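Local coordinates for protein 3-oxo-glucose-6-phosphate:glutamate aminotransferase (Bacillus subtilis subsp. subtilis, PDB 4K2M) that catalyses the pyridoxal phosphate-dependent, reversible transamination of 3-dehydro-glucose 6-phosphate with glutamate to give kanosamine 6-phosphate, a step towards the antibiotics kanosamine and neotrehalosadiamine, at residues T128-L136 with A155-S163; K220-I229 with G235-F245. All blocks are in the same frame, centred on the assembly; numbering follows the deposited sequence.

Following the chain from the N terminus, helix 127-137 comes first and, after strand 145-148, helix 154-163 packs back against it; contact 1 closes this loop of 18 residues. Only later does the chain run from strand 220-224 through loop and turn to strand 240-244, which lies parallel to it; five residues separate the two segments that contact 2 joins. The two loops therefore follow in series, neither nesting nor crossing. The centres of contact 1 and contact 2 lie about 12 Å apart. Ile131 of contact 1 packs on Thr242 of contact 2, Gly134 lets Ile240 approach closely, and Thr156 probably hydrogen-bonds Asp224. Helix pair and central sheet thus converge on one cofactor-sugar adduct.

Contact 1 of 2, residues T128-L136 with A155-S163; sequences TDAIMIGLL and ATENAVLAS. With O1G (3-deoxy-3-[(E)-({3-hydroxy-2-methyl-5-[(phosphonooxy)methyl]pyridin-4-yl}methylidene)amino]-6-O-phosphono-alpha-D-gluco pyranose), chain C.
Ala159 is the hub between the two helices: its CB lies 3.5 Å from Ile131 CG2 and 3.6 Å from the carbonyl oxygen of Thr128. A methyl suits a place where the backbones come so near, with the CA atoms of Met132 and Ala159 4.6 Å apart. Ile131 reaches it because CG2 stands anti to the backbone nitrogen. Towards the C-terminal ends, Leu135 CD1 crosses over Val160, 3.8 Å from its CG2, while Met132, with CG anti to the backbone N (chi1 -172°) and the chain extended at chi2, brings SD to 3.9 Å from Ala162 CB. Leu136 CD2 closes on Ser163 CB.

At the other end Ala155 CB touches both Thr128 OG1 (3.2 Å) and C5T of the bound adduct. Thr128 grips phosphate oxygen OP1 twice, from its backbone N (2.8 Å) and from OG1 (2.7 Å). Farther out, Thr156 OG1 bonds Asp224 OD2, and Lys287 of the second subunit pairs with Glu157. The helices run at 39° to each other, and helix 127-137 offers its N-terminal end to the cofactor phosphate, as in the phosphate-binding cup of fold-type I aminotransferases.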
loop_
_atom_site.group_PDB
_atom_site.type_symbol
_atom_site.label_atom_id
_atom_site.label_comp_id
_atom_site.label_asym_id
_atom_site.label_seq_id
_atom_site.Cartn_x
_atom_site.Cartn_y
_atom_site.Cartn_z
ATOM N N THR A 128 1.795 8.860 3.639
ATOM C CA THR A 128 1.999 9.681 2.449
ATOM C C THR A 128 0.708 9.803 1.647
ATOM O O THR A 128 0.322 10.908 1.202
ATOM C CB THR A 128 3.106 9.080 1.542
ATOM O OG1 THR A 128 4.330 9.011 2.285
ATOM C CG2 THR A 128 3.320 9.957 0.312
ATOM N N ASP A 129 0.029 8.671 1.472
ATOM C CA ASP A 129 -1.224 8.653 0.732
ATOM C C ASP A 129 -2.304 9.450 1.465
ATOM O O ASP A 129 -3.115 10.122 0.828
ATOM C CB ASP A 129 -1.702 7.213 0.501
ATOM C CG ASP A 129 -0.797 6.440 -0.458
ATOM O OD1 ASP A 129 -0.738 6.821 -1.643
ATOM O OD2 ASP A 129 -0.149 5.455 -0.021
ATOM N N ALA A 130 -2.309 9.373 2.789
ATOM C CA ALA A 130 -3.254 10.147 3.577
ATOM C C ALA A 130 -3.103 11.653 3.297
ATOM O O ALA A 130 -4.093 12.373 3.120
ATOM C CB ALA A 130 -3.063 9.856 5.071
ATOM N N ILE A 131 -1.867 12.142 3.252
ATOM C CA ILE A 131 -1.665 13.565 2.985
ATOM C C ILE A 131 -2.090 13.906 1.560
ATOM O O ILE A 131 -2.767 14.911 1.322
ATOM C CB ILE A 131 -0.201 13.970 3.226
ATOM C CG1 ILE A 131 0.180 13.677 4.681
ATOM C CG2 ILE A 131 -0.006 15.472 2.871
ATOM C CD1 ILE A 131 1.692 13.686 4.930
ATOM N N MET A 132 -1.692 13.069 0.606
ATOM C CA MET A 132 -2.014 13.316 -0.791
ATOM C C MET A 132 -3.517 13.331 -1.031
ATOM O O MET A 132 -4.054 14.249 -1.663
ATOM C CB MET A 132 -1.350 12.253 -1.676
ATOM C CG MET A 132 -1.472 12.538 -3.135
ATOM S SD MET A 132 -0.684 11.192 -4.041
ATOM C CE MET A 132 -1.742 9.818 -3.587
ATOM N N ILE A 133 -4.209 12.326 -0.512
ATOM C CA ILE A 133 -5.654 12.276 -0.641
ATOM C C ILE A 133 -6.328 13.444 0.081
ATOM O O ILE A 133 -7.260 14.064 -0.455
ATOM C CB ILE A 133 -6.181 10.927 -0.127
ATOM C CG1 ILE A 133 -5.783 9.831 -1.121
ATOM C CG2 ILE A 133 -7.685 10.949 -0.004
ATOM C CD1 ILE A 133 -5.842 8.426 -0.506
ATOM N N GLY A 134 -5.854 13.770 1.280
ATOM C CA GLY A 134 -6.455 14.864 2.031
ATOM C C GLY A 134 -6.361 16.185 1.277
ATOM O O GLY A 134 -7.319 16.953 1.215
ATOM N N LEU A 135 -5.197 16.456 0.694
ATOM C CA LEU A 135 -5.024 17.673 -0.108
ATOM C C LEU A 135 -6.007 17.714 -1.272
ATOM O O LEU A 135 -6.679 18.723 -1.515
ATOM C CB LEU A 135 -3.583 17.782 -0.621
ATOM C CG LEU A 135 -2.531 18.170 0.423
ATOM C CD1 LEU A 135 -1.113 17.926 -0.094
ATOM C CD2 LEU A 135 -2.702 19.623 0.797
ATOM N N LEU A 136 -6.093 16.612 -2.005
ATOM C CA LEU A 136 -7.006 16.562 -3.137
ATOM C C LEU A 136 -8.467 16.676 -2.703
ATOM O O LEU A 136 -9.258 17.378 -3.347
ATOM C CB LEU A 136 -6.772 15.280 -3.949
ATOM C CG LEU A 136 -5.412 15.200 -4.633
ATOM C CD1 LEU A 136 -5.144 13.796 -5.158
ATOM C CD2 LEU A 136 -5.313 16.204 -5.798
ATOM N N ALA A 155 8.399 12.562 2.669
ATOM C CA ALA A 155 7.024 12.188 2.339
ATOM C C ALA A 155 6.068 13.364 2.326
ATOM O O ALA A 155 5.122 13.393 1.538
ATOM C CB ALA A 155 6.523 11.152 3.327
ATOM N N THR A 156 6.302 14.329 3.212
ATOM C CA THR A 156 5.383 15.452 3.349
ATOM C C THR A 156 5.389 16.271 2.045
ATOM O O THR A 156 4.336 16.494 1.435
ATOM C CB THR A 156 5.731 16.336 4.569
ATOM O OG1 THR A 156 5.932 15.512 5.730
ATOM C CG2 THR A 156 4.614 17.350 4.854
ATOM N N GLU A 157 6.574 16.684 1.601
ATOM C CA GLU A 157 6.690 17.460 0.361
ATOM C C GLU A 157 6.279 16.607 -0.842
ATOM O O GLU A 157 5.704 17.116 -1.813
ATOM C CB GLU A 157 8.125 17.993 0.184
ATOM C CG GLU A 157 9.129 16.944 -0.274
ATOM C CD GLU A 157 10.578 17.352 -0.082
ATOM O OE1 GLU A 157 10.990 17.562 1.081
ATOM O OE2 GLU A 157 11.311 17.431 -1.094
ATOM N N ASN A 158 6.541 15.303 -0.786
ATOM C CA ASN A 158 6.179 14.454 -1.926
ATOM C C ASN A 158 4.683 14.377 -2.119
ATOM O O ASN A 158 4.193 14.353 -3.246
ATOM C CB ASN A 158 6.751 13.039 -1.781
ATOM C CG ASN A 158 8.226 12.971 -2.110
ATOM O OD1 ASN A 158 8.743 13.797 -2.873
ATOM N ND2 ASN A 158 8.924 12.010 -1.506
ATOM N N ALA A 159 3.947 14.328 -1.015
ATOM C CA ALA A 159 2.495 14.267 -1.097
ATOM C C ALA A 159 1.942 15.549 -1.713
ATOM O O ALA A 159 0.967 15.517 -2.472
ATOM C CB ALA A 159 1.892 14.026 0.280
ATOM N N VAL A 160 2.560 16.679 -1.391
ATOM C CA VAL A 160 2.162 17.940 -2.000
ATOM C C VAL A 160 2.480 17.940 -3.494
ATOM O O VAL A 160 1.615 18.234 -4.328
ATOM C CB VAL A 160 2.864 19.124 -1.337
ATOM C CG1 VAL A 160 2.454 20.422 -2.023
ATOM C CG2 VAL A 160 2.492 19.201 0.146
ATOM N N LEU A 161 3.719 17.606 -3.832
ATOM C CA LEU A 161 4.155 17.631 -5.227
ATOM C C LEU A 161 3.397 16.628 -6.093
ATOM O O LEU A 161 3.061 16.924 -7.248
ATOM C CB LEU A 161 5.664 17.381 -5.310
ATOM C CG LEU A 161 6.508 18.521 -4.754
ATOM C CD1 LEU A 161 7.950 18.068 -4.538
ATOM C CD2 LEU A 161 6.470 19.735 -5.691
ATOM N N ALA A 162 3.131 15.444 -5.546
ATOM C CA ALA A 162 2.411 14.402 -6.286
ATOM C C ALA A 162 0.977 14.835 -6.560
ATOM O O ALA A 162 0.390 14.450 -7.572
ATOM C CB ALA A 162 2.406 13.090 -5.496
ATOM N N SER A 163 0.403 15.624 -5.657
ATOM C CA SER A 163 -0.974 16.089 -5.827
ATOM C C SER A 163 -1.051 17.273 -6.788
ATOM O O SER A 163 -2.142 17.699 -7.167
ATOM C CB SER A 163 -1.602 16.468 -4.485
ATOM O OG SER A 163 -1.179 17.753 -4.044
HETATM P P O1G C . 4.293 6.786 5.647
HETATM C C3A O1G C . 6.773 11.111 8.631
HETATM O O3 O1G C . 7.754 10.840 9.526
HETATM C C1 O1G C . 11.575 6.942 8.315
HETATM N "N1'" O1G C . 5.167 12.564 7.680
HETATM C C2 O1G C . 10.523 8.044 8.465
HETATM O O2 O1G C . 10.825 8.631 9.776
HETATM C C9A O1G C . 6.136 12.355 8.586
HETATM C C2A O1G C . 6.481 13.492 9.533
HETATM C C3 O1G C . 9.075 7.529 8.398
HETATM N "N3'" O1G C . 8.255 8.749 8.287
HETATM O O1 O1G C . 11.626 6.092 9.472
HETATM C C4 O1G C . 8.860 6.545 7.231
HETATM O O4 O1G C . 7.660 5.863 7.647
HETATM C C4A O1G C . 6.414 10.105 7.751
HETATM C C4B O1G C . 7.089 8.791 7.760
HETATM C C5 O1G C . 9.972 5.497 7.282
HETATM O O5 O1G C . 11.266 6.105 7.193
HETATM C C5A O1G C . 5.410 10.351 6.819
HETATM C C5T O1G C . 4.884 9.365 5.762
HETATM C C6 O1G C . 10.005 4.588 6.085
HETATM C C6A O1G C . 4.807 11.599 6.804
HETATM O OP1 O1G C . 3.914 7.120 4.220
HETATM O OP2 O1G C . 3.242 6.007 6.365
HETATM O OP3 O1G C . 5.729 6.221 5.743
HETATM O OP4 O1G C . 4.291 8.227 6.429
HETATM O O6 O1G C . 10.821 3.485 6.205
HETATM P "P'" O1G C . 10.430 2.094 5.499
HETATM O OP6 O1G C . 9.130 1.661 6.143
HETATM O OP7 O1G C . 10.324 2.321 4.008
HETATM O OP8 O1G C . 11.615 1.203 5.880
#

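Contact 2 of 2, residues K220-I229 with G235-F245; sequences KVIEDACQGI and GKYADITTLSF. With O1G (3-deoxy-3-[(E)-({3-hydroxy-2-methyl-5-[(phosphonooxy)methyl]pyridin-4-yl}methylidene)amino]-6-O-phosphono-alpha-D-gluco pyranose), chain C.
Glu223 and Thr241 lie side by side on one face of a parallel strand pair, and Thr241 OG1 donates to Glu223 OE2 over 2.5 Å, using the anti lone pair of that oxygen. With chi1 at 63° and the chain extended beyond CG, the carboxylate runs alongside Thr241; the small Ala238 leaves room for it, its CB 3.6 Å from Glu223 OE2. OE1 accepts from a water that in turn accepts the N-H of Gly235, and His199 supplies a further bond. Asp239 OD2 accepts a nearly straight bond (172°) from Val221 N and pairs with Arg211 as well.

Backbone bonds set the register: Glu223 N gives to Ile240 O, and Thr242 N gives to Glu223 O. A threonine suits position 242 because its hydroxyl adds a second donor to that oxygen (Thr242 OG1 to Glu223 O, 3.0 Å); with chi1 at 62° it sits between backbone N and carbonyl carbon. Past Asp224, an Asx turn ties Cys226 N to Asp224 OD1.

Among apolar contacts, Ile222 and Ile240 lie side by side, with Ile222 CD1 3.9 Å from Ile240 CG2.

The adduct is met where the strands end and in the turn after 220-224: Asp224 OD2, partnered also by Thr156, lies 2.7 Å from the pyridine N1', Gln227 NE2 donates to O3, and Ser244 OG to the phosphate oxygen OP2.

Strand 220-224 lies between 192-195 and 240-244 in the mixed seven-stranded sheet. Helix 127-137 covers the Ile222, Asp224 and Thr242 face, helix 207-217 packs on Val221 and Glu223, and antiparallel strand 258-262 follows beyond 240-244.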
loop_
_atom_site.group_PDB
_atom_site.type_symbol
_atom_site.label_atom_id
_atom_site.label_comp_id
_atom_site.label_asym_id
_atom_site.label_seq_id
_atom_site.Cartn_x
_atom_site.Cartn_y
_atom_site.Cartn_z
ATOM N N LYS A 220 -7.094 26.376 4.234
ATOM C CA LYS A 220 -7.396 25.090 4.854
ATOM C C LYS A 220 -6.150 24.585 5.565
ATOM O O LYS A 220 -5.026 24.850 5.132
ATOM C CB LYS A 220 -7.796 24.090 3.770
ATOM C CG LYS A 220 -9.061 24.493 3.029
ATOM C CD LYS A 220 -10.256 24.430 3.962
ATOM C CE LYS A 220 -11.516 24.913 3.260
ATOM N NZ LYS A 220 -11.618 24.302 1.905
ATOM N N VAL A 221 -6.350 23.845 6.647
ATOM C CA VAL A 221 -5.235 23.332 7.432
ATOM C C VAL A 221 -5.286 21.816 7.399
ATOM O O VAL A 221 -6.258 21.202 7.847
ATOM C CB VAL A 221 -5.301 23.798 8.883
ATOM C CG1 VAL A 221 -4.192 23.142 9.702
ATOM C CG2 VAL A 221 -5.180 25.311 8.969
ATOM N N ILE A 222 -4.249 21.212 6.845
ATOM C CA ILE A 222 -4.148 19.769 6.902
ATOM C C ILE A 222 -2.883 19.490 7.679
ATOM O O ILE A 222 -1.803 19.955 7.301
ATOM C CB ILE A 222 -4.118 19.143 5.482
ATOM C CG1 ILE A 222 -3.716 17.664 5.549
ATOM C CG2 ILE A 222 -3.209 19.946 4.534
ATOM C CD1 ILE A 222 -3.984 16.903 4.233
ATOM N N GLU A 223 -3.002 18.761 8.782
ATOM C CA GLU A 223 -1.837 18.581 9.637
ATOM C C GLU A 223 -1.233 17.208 9.410
ATOM O O GLU A 223 -1.950 16.217 9.242
ATOM C CB GLU A 223 -2.194 18.782 11.105
ATOM C CG GLU A 223 -3.179 17.770 11.623
ATOM C CD GLU A 223 -3.578 18.002 13.058
ATOM O OE1 GLU A 223 -2.913 18.790 13.766
ATOM O OE2 GLU A 223 -4.569 17.376 13.483
ATOM N N ASP A 224 0.095 17.165 9.358
ATOM C CA ASP A 224 0.818 15.913 9.211
ATOM C C ASP A 224 1.120 15.489 10.631
ATOM O O ASP A 224 2.061 15.985 11.254
ATOM C CB ASP A 224 2.119 16.158 8.447
ATOM C CG ASP A 224 2.962 14.917 8.306
ATOM O OD1 ASP A 224 2.739 13.930 9.038
ATOM O OD2 ASP A 224 3.877 14.943 7.468
ATOM N N ALA A 225 0.315 14.571 11.151
ATOM C CA ALA A 225 0.514 14.069 12.501
ATOM C C ALA A 225 1.022 12.642 12.397
ATOM O O ALA A 225 0.780 11.811 13.285
ATOM C CB ALA A 225 -0.797 14.117 13.278
ATOM N N CYS A 226 1.721 12.340 11.303
ATOM C CA CYS A 226 2.183 10.967 11.108
ATOM C C CYS A 226 3.083 10.447 12.235
ATOM O O CYS A 226 3.116 9.232 12.499
ATOM C CB CYS A 226 2.827 10.794 9.730
ATOM S SG CYS A 226 1.594 10.906 8.400
ATOM N N GLN A 227 3.760 11.360 12.940
ATOM C CA GLN A 227 4.601 10.967 14.081
ATOM C C GLN A 227 3.968 11.321 15.429
ATOM O O GLN A 227 4.618 11.215 16.461
ATOM C CB GLN A 227 5.963 11.663 13.997
ATOM C CG GLN A 227 6.835 11.151 12.850
ATOM C CD GLN A 227 8.177 11.869 12.771
ATOM O OE1 GLN A 227 8.531 12.644 13.660
ATOM N NE2 GLN A 227 8.922 11.618 11.698
ATOM N N GLY A 228 2.710 11.751 15.415
ATOM C CA GLY A 228 2.113 12.354 16.599
ATOM C C GLY A 228 0.917 11.654 17.237
ATOM O O GLY A 228 0.211 12.276 18.046
ATOM N N ILE A 229 0.669 10.389 16.917
ATOM C CA ILE A 229 -0.472 9.713 17.552
ATOM C C ILE A 229 -0.347 9.718 19.079
ATOM O O ILE A 229 0.720 9.409 19.625
ATOM C CB ILE A 229 -0.717 8.291 17.019
ATOM C CG1 ILE A 229 -2.104 7.809 17.467
ATOM C CG2 ILE A 229 0.389 7.320 17.468
ATOM C CD1 ILE A 229 -2.601 6.555 16.772
ATOM N N GLY A 235 -5.939 17.409 16.157
ATOM C CA GLY A 235 -6.997 17.668 15.198
ATOM C C GLY A 235 -8.007 18.724 15.590
ATOM O O GLY A 235 -8.893 19.047 14.787
ATOM N N LYS A 236 -7.883 19.277 16.793
ATOM C CA LYS A 236 -8.862 20.263 17.257
ATOM C C LYS A 236 -9.036 21.415 16.288
ATOM O O LYS A 236 -10.164 21.835 15.999
ATOM C CB LYS A 236 -8.460 20.805 18.628
ATOM C CG LYS A 236 -9.445 21.828 19.194
ATOM C CD LYS A 236 -9.168 22.060 20.672
ATOM C CE LYS A 236 -10.057 23.159 21.235
ATOM N NZ LYS A 236 -9.664 23.473 22.637
ATOM N N TYR A 237 -7.919 21.911 15.765
ATOM C CA TYR A 237 -7.948 23.068 14.891
ATOM C C TYR A 237 -7.658 22.751 13.425
ATOM O O TYR A 237 -7.454 23.659 12.625
ATOM C CB TYR A 237 -6.940 24.099 15.387
ATOM C CG TYR A 237 -7.255 24.621 16.769
ATOM C CD1 TYR A 237 -8.351 25.451 16.988
ATOM C CD2 TYR A 237 -6.444 24.300 17.852
ATOM C CE1 TYR A 237 -8.631 25.940 18.263
ATOM C CE2 TYR A 237 -6.716 24.778 19.123
ATOM C CZ TYR A 237 -7.806 25.603 19.318
ATOM O OH TYR A 237 -8.071 26.077 20.587
ATOM N N ALA A 238 -7.636 21.469 13.066
ATOM C CA ALA A 238 -7.344 21.086 11.677
ATOM C C ALA A 238 -8.594 20.674 10.903
ATOM O O ALA A 238 -9.534 20.108 11.481
ATOM C CB ALA A 238 -6.325 19.956 11.652
ATOM N N ASP A 239 -8.609 20.940 9.597
ATOM C CA ASP A 239 -9.687 20.424 8.750
ATOM C C ASP A 239 -9.496 18.935 8.491
ATOM O O ASP A 239 -10.450 18.157 8.527
ATOM C CB ASP A 239 -9.727 21.173 7.432
ATOM C CG ASP A 239 -9.982 22.641 7.630
ATOM O OD1 ASP A 239 -11.078 22.960 8.137
ATOM O OD2 ASP A 239 -9.088 23.459 7.305
ATOM N N ILE A 240 -8.251 18.559 8.229
ATOM C CA ILE A 240 -7.873 17.153 8.099
ATOM C C ILE A 240 -6.655 16.831 8.948
ATOM O O ILE A 240 -5.711 17.614 9.007
ATOM C CB ILE A 240 -7.561 16.802 6.631
ATOM C CG1 ILE A 240 -8.865 16.729 5.837
ATOM C CG2 ILE A 240 -6.766 15.469 6.522
ATOM C CD1 ILE A 240 -8.744 16.029 4.510
ATOM N N THR A 241 -6.682 15.671 9.599
ATOM C CA THR A 241 -5.529 15.151 10.331
ATOM C C THR A 241 -5.028 13.894 9.615
ATOM O O THR A 241 -5.823 13.031 9.247
ATOM C CB THR A 241 -5.954 14.766 11.765
ATOM O OG1 THR A 241 -6.384 15.946 12.471
ATOM C CG2 THR A 241 -4.807 14.101 12.535
ATOM N N THR A 242 -3.720 13.760 9.424
ATOM C CA THR A 242 -3.214 12.532 8.815
ATOM C C THR A 242 -2.336 11.763 9.792
ATOM O O THR A 242 -1.592 12.357 10.571
ATOM C CB THR A 242 -2.429 12.816 7.539
ATOM O OG1 THR A 242 -1.286 13.617 7.868
ATOM C CG2 THR A 242 -3.300 13.570 6.555
ATOM N N LEU A 243 -2.418 10.438 9.720
ATOM C CA LEU A 243 -1.627 9.562 10.567
ATOM C C LEU A 243 -0.865 8.582 9.700
ATOM O O LEU A 243 -1.286 8.287 8.586
ATOM C CB LEU A 243 -2.535 8.763 11.506
ATOM C CG LEU A 243 -3.269 9.596 12.564
ATOM C CD1 LEU A 243 -4.265 8.738 13.330
ATOM C CD2 LEU A 243 -2.273 10.220 13.539
ATOM N N SER A 244 0.252 8.077 10.229
ATOM C CA SER A 244 0.959 6.936 9.640
ATOM C C SER A 244 0.943 5.801 10.634
ATOM O O SER A 244 1.081 6.036 11.847
ATOM C CB SER A 244 2.423 7.264 9.363
ATOM O OG SER A 244 3.116 6.081 8.979
ATOM N N PHE A 245 0.782 4.576 10.134
ATOM C CA PHE A 245 0.894 3.371 10.965
ATOM C C PHE A 245 2.034 2.525 10.450
ATOM O O PHE A 245 2.034 1.302 10.563
ATOM C CB PHE A 245 -0.413 2.563 10.963
ATOM C CG PHE A 245 -1.612 3.383 11.333
ATOM C CD1 PHE A 245 -1.622 4.129 12.507
ATOM C CD2 PHE A 245 -2.705 3.447 10.485
ATOM C CE1 PHE A 245 -2.732 4.907 12.839
ATOM C CE2 PHE A 245 -3.815 4.214 10.808
ATOM C CZ PHE A 245 -3.831 4.944 11.984
HETATM P P O1G C . 4.293 6.786 5.647
HETATM C C3A O1G C . 6.773 11.111 8.631
HETATM O O3 O1G C . 7.754 10.840 9.526
HETATM C C1 O1G C . 11.575 6.942 8.315
HETATM N "N1'" O1G C . 5.167 12.564 7.680
HETATM C C2 O1G C . 10.523 8.044 8.465
HETATM O O2 O1G C . 10.825 8.631 9.776
HETATM C C9A O1G C . 6.136 12.355 8.586
HETATM C C2A O1G C . 6.481 13.492 9.533
HETATM C C3 O1G C . 9.075 7.529 8.398
HETATM N "N3'" O1G C . 8.255 8.749 8.287
HETATM O O1 O1G C . 11.626 6.092 9.472
HETATM C C4 O1G C . 8.860 6.545 7.231
HETATM O O4 O1G C . 7.660 5.863 7.647
HETATM C C4A O1G C . 6.414 10.105 7.751
HETATM C C4B O1G C . 7.089 8.791 7.760
HETATM C C5 O1G C . 9.972 5.497 7.282
HETATM O O5 O1G C . 11.266 6.105 7.193
HETATM C C5A O1G C . 5.410 10.351 6.819
HETATM C C5T O1G C . 4.884 9.365 5.762
HETATM C C6 O1G C . 10.005 4.588 6.085
HETATM C C6A O1G C . 4.807 11.599 6.804
HETATM O OP1 O1G C . 3.914 7.120 4.220
HETATM O OP2 O1G C . 3.242 6.007 6.365
HETATM O OP3 O1G C . 5.729 6.221 5.743
HETATM O OP4 O1G C . 4.291 8.227 6.429
HETATM O O6 O1G C . 10.821 3.485 6.205
HETATM P "P'" O1G C . 10.430 2.094 5.499
HETATM O OP6 O1G C . 9.130 1.661 6.143
HETATM O OP7 O1G C . 10.324 2.321 4.008
HETATM O OP8 O1G C . 11.615 1.203 5.880
HETATM O O HOH W 1 -3.721 19.229 16.165
#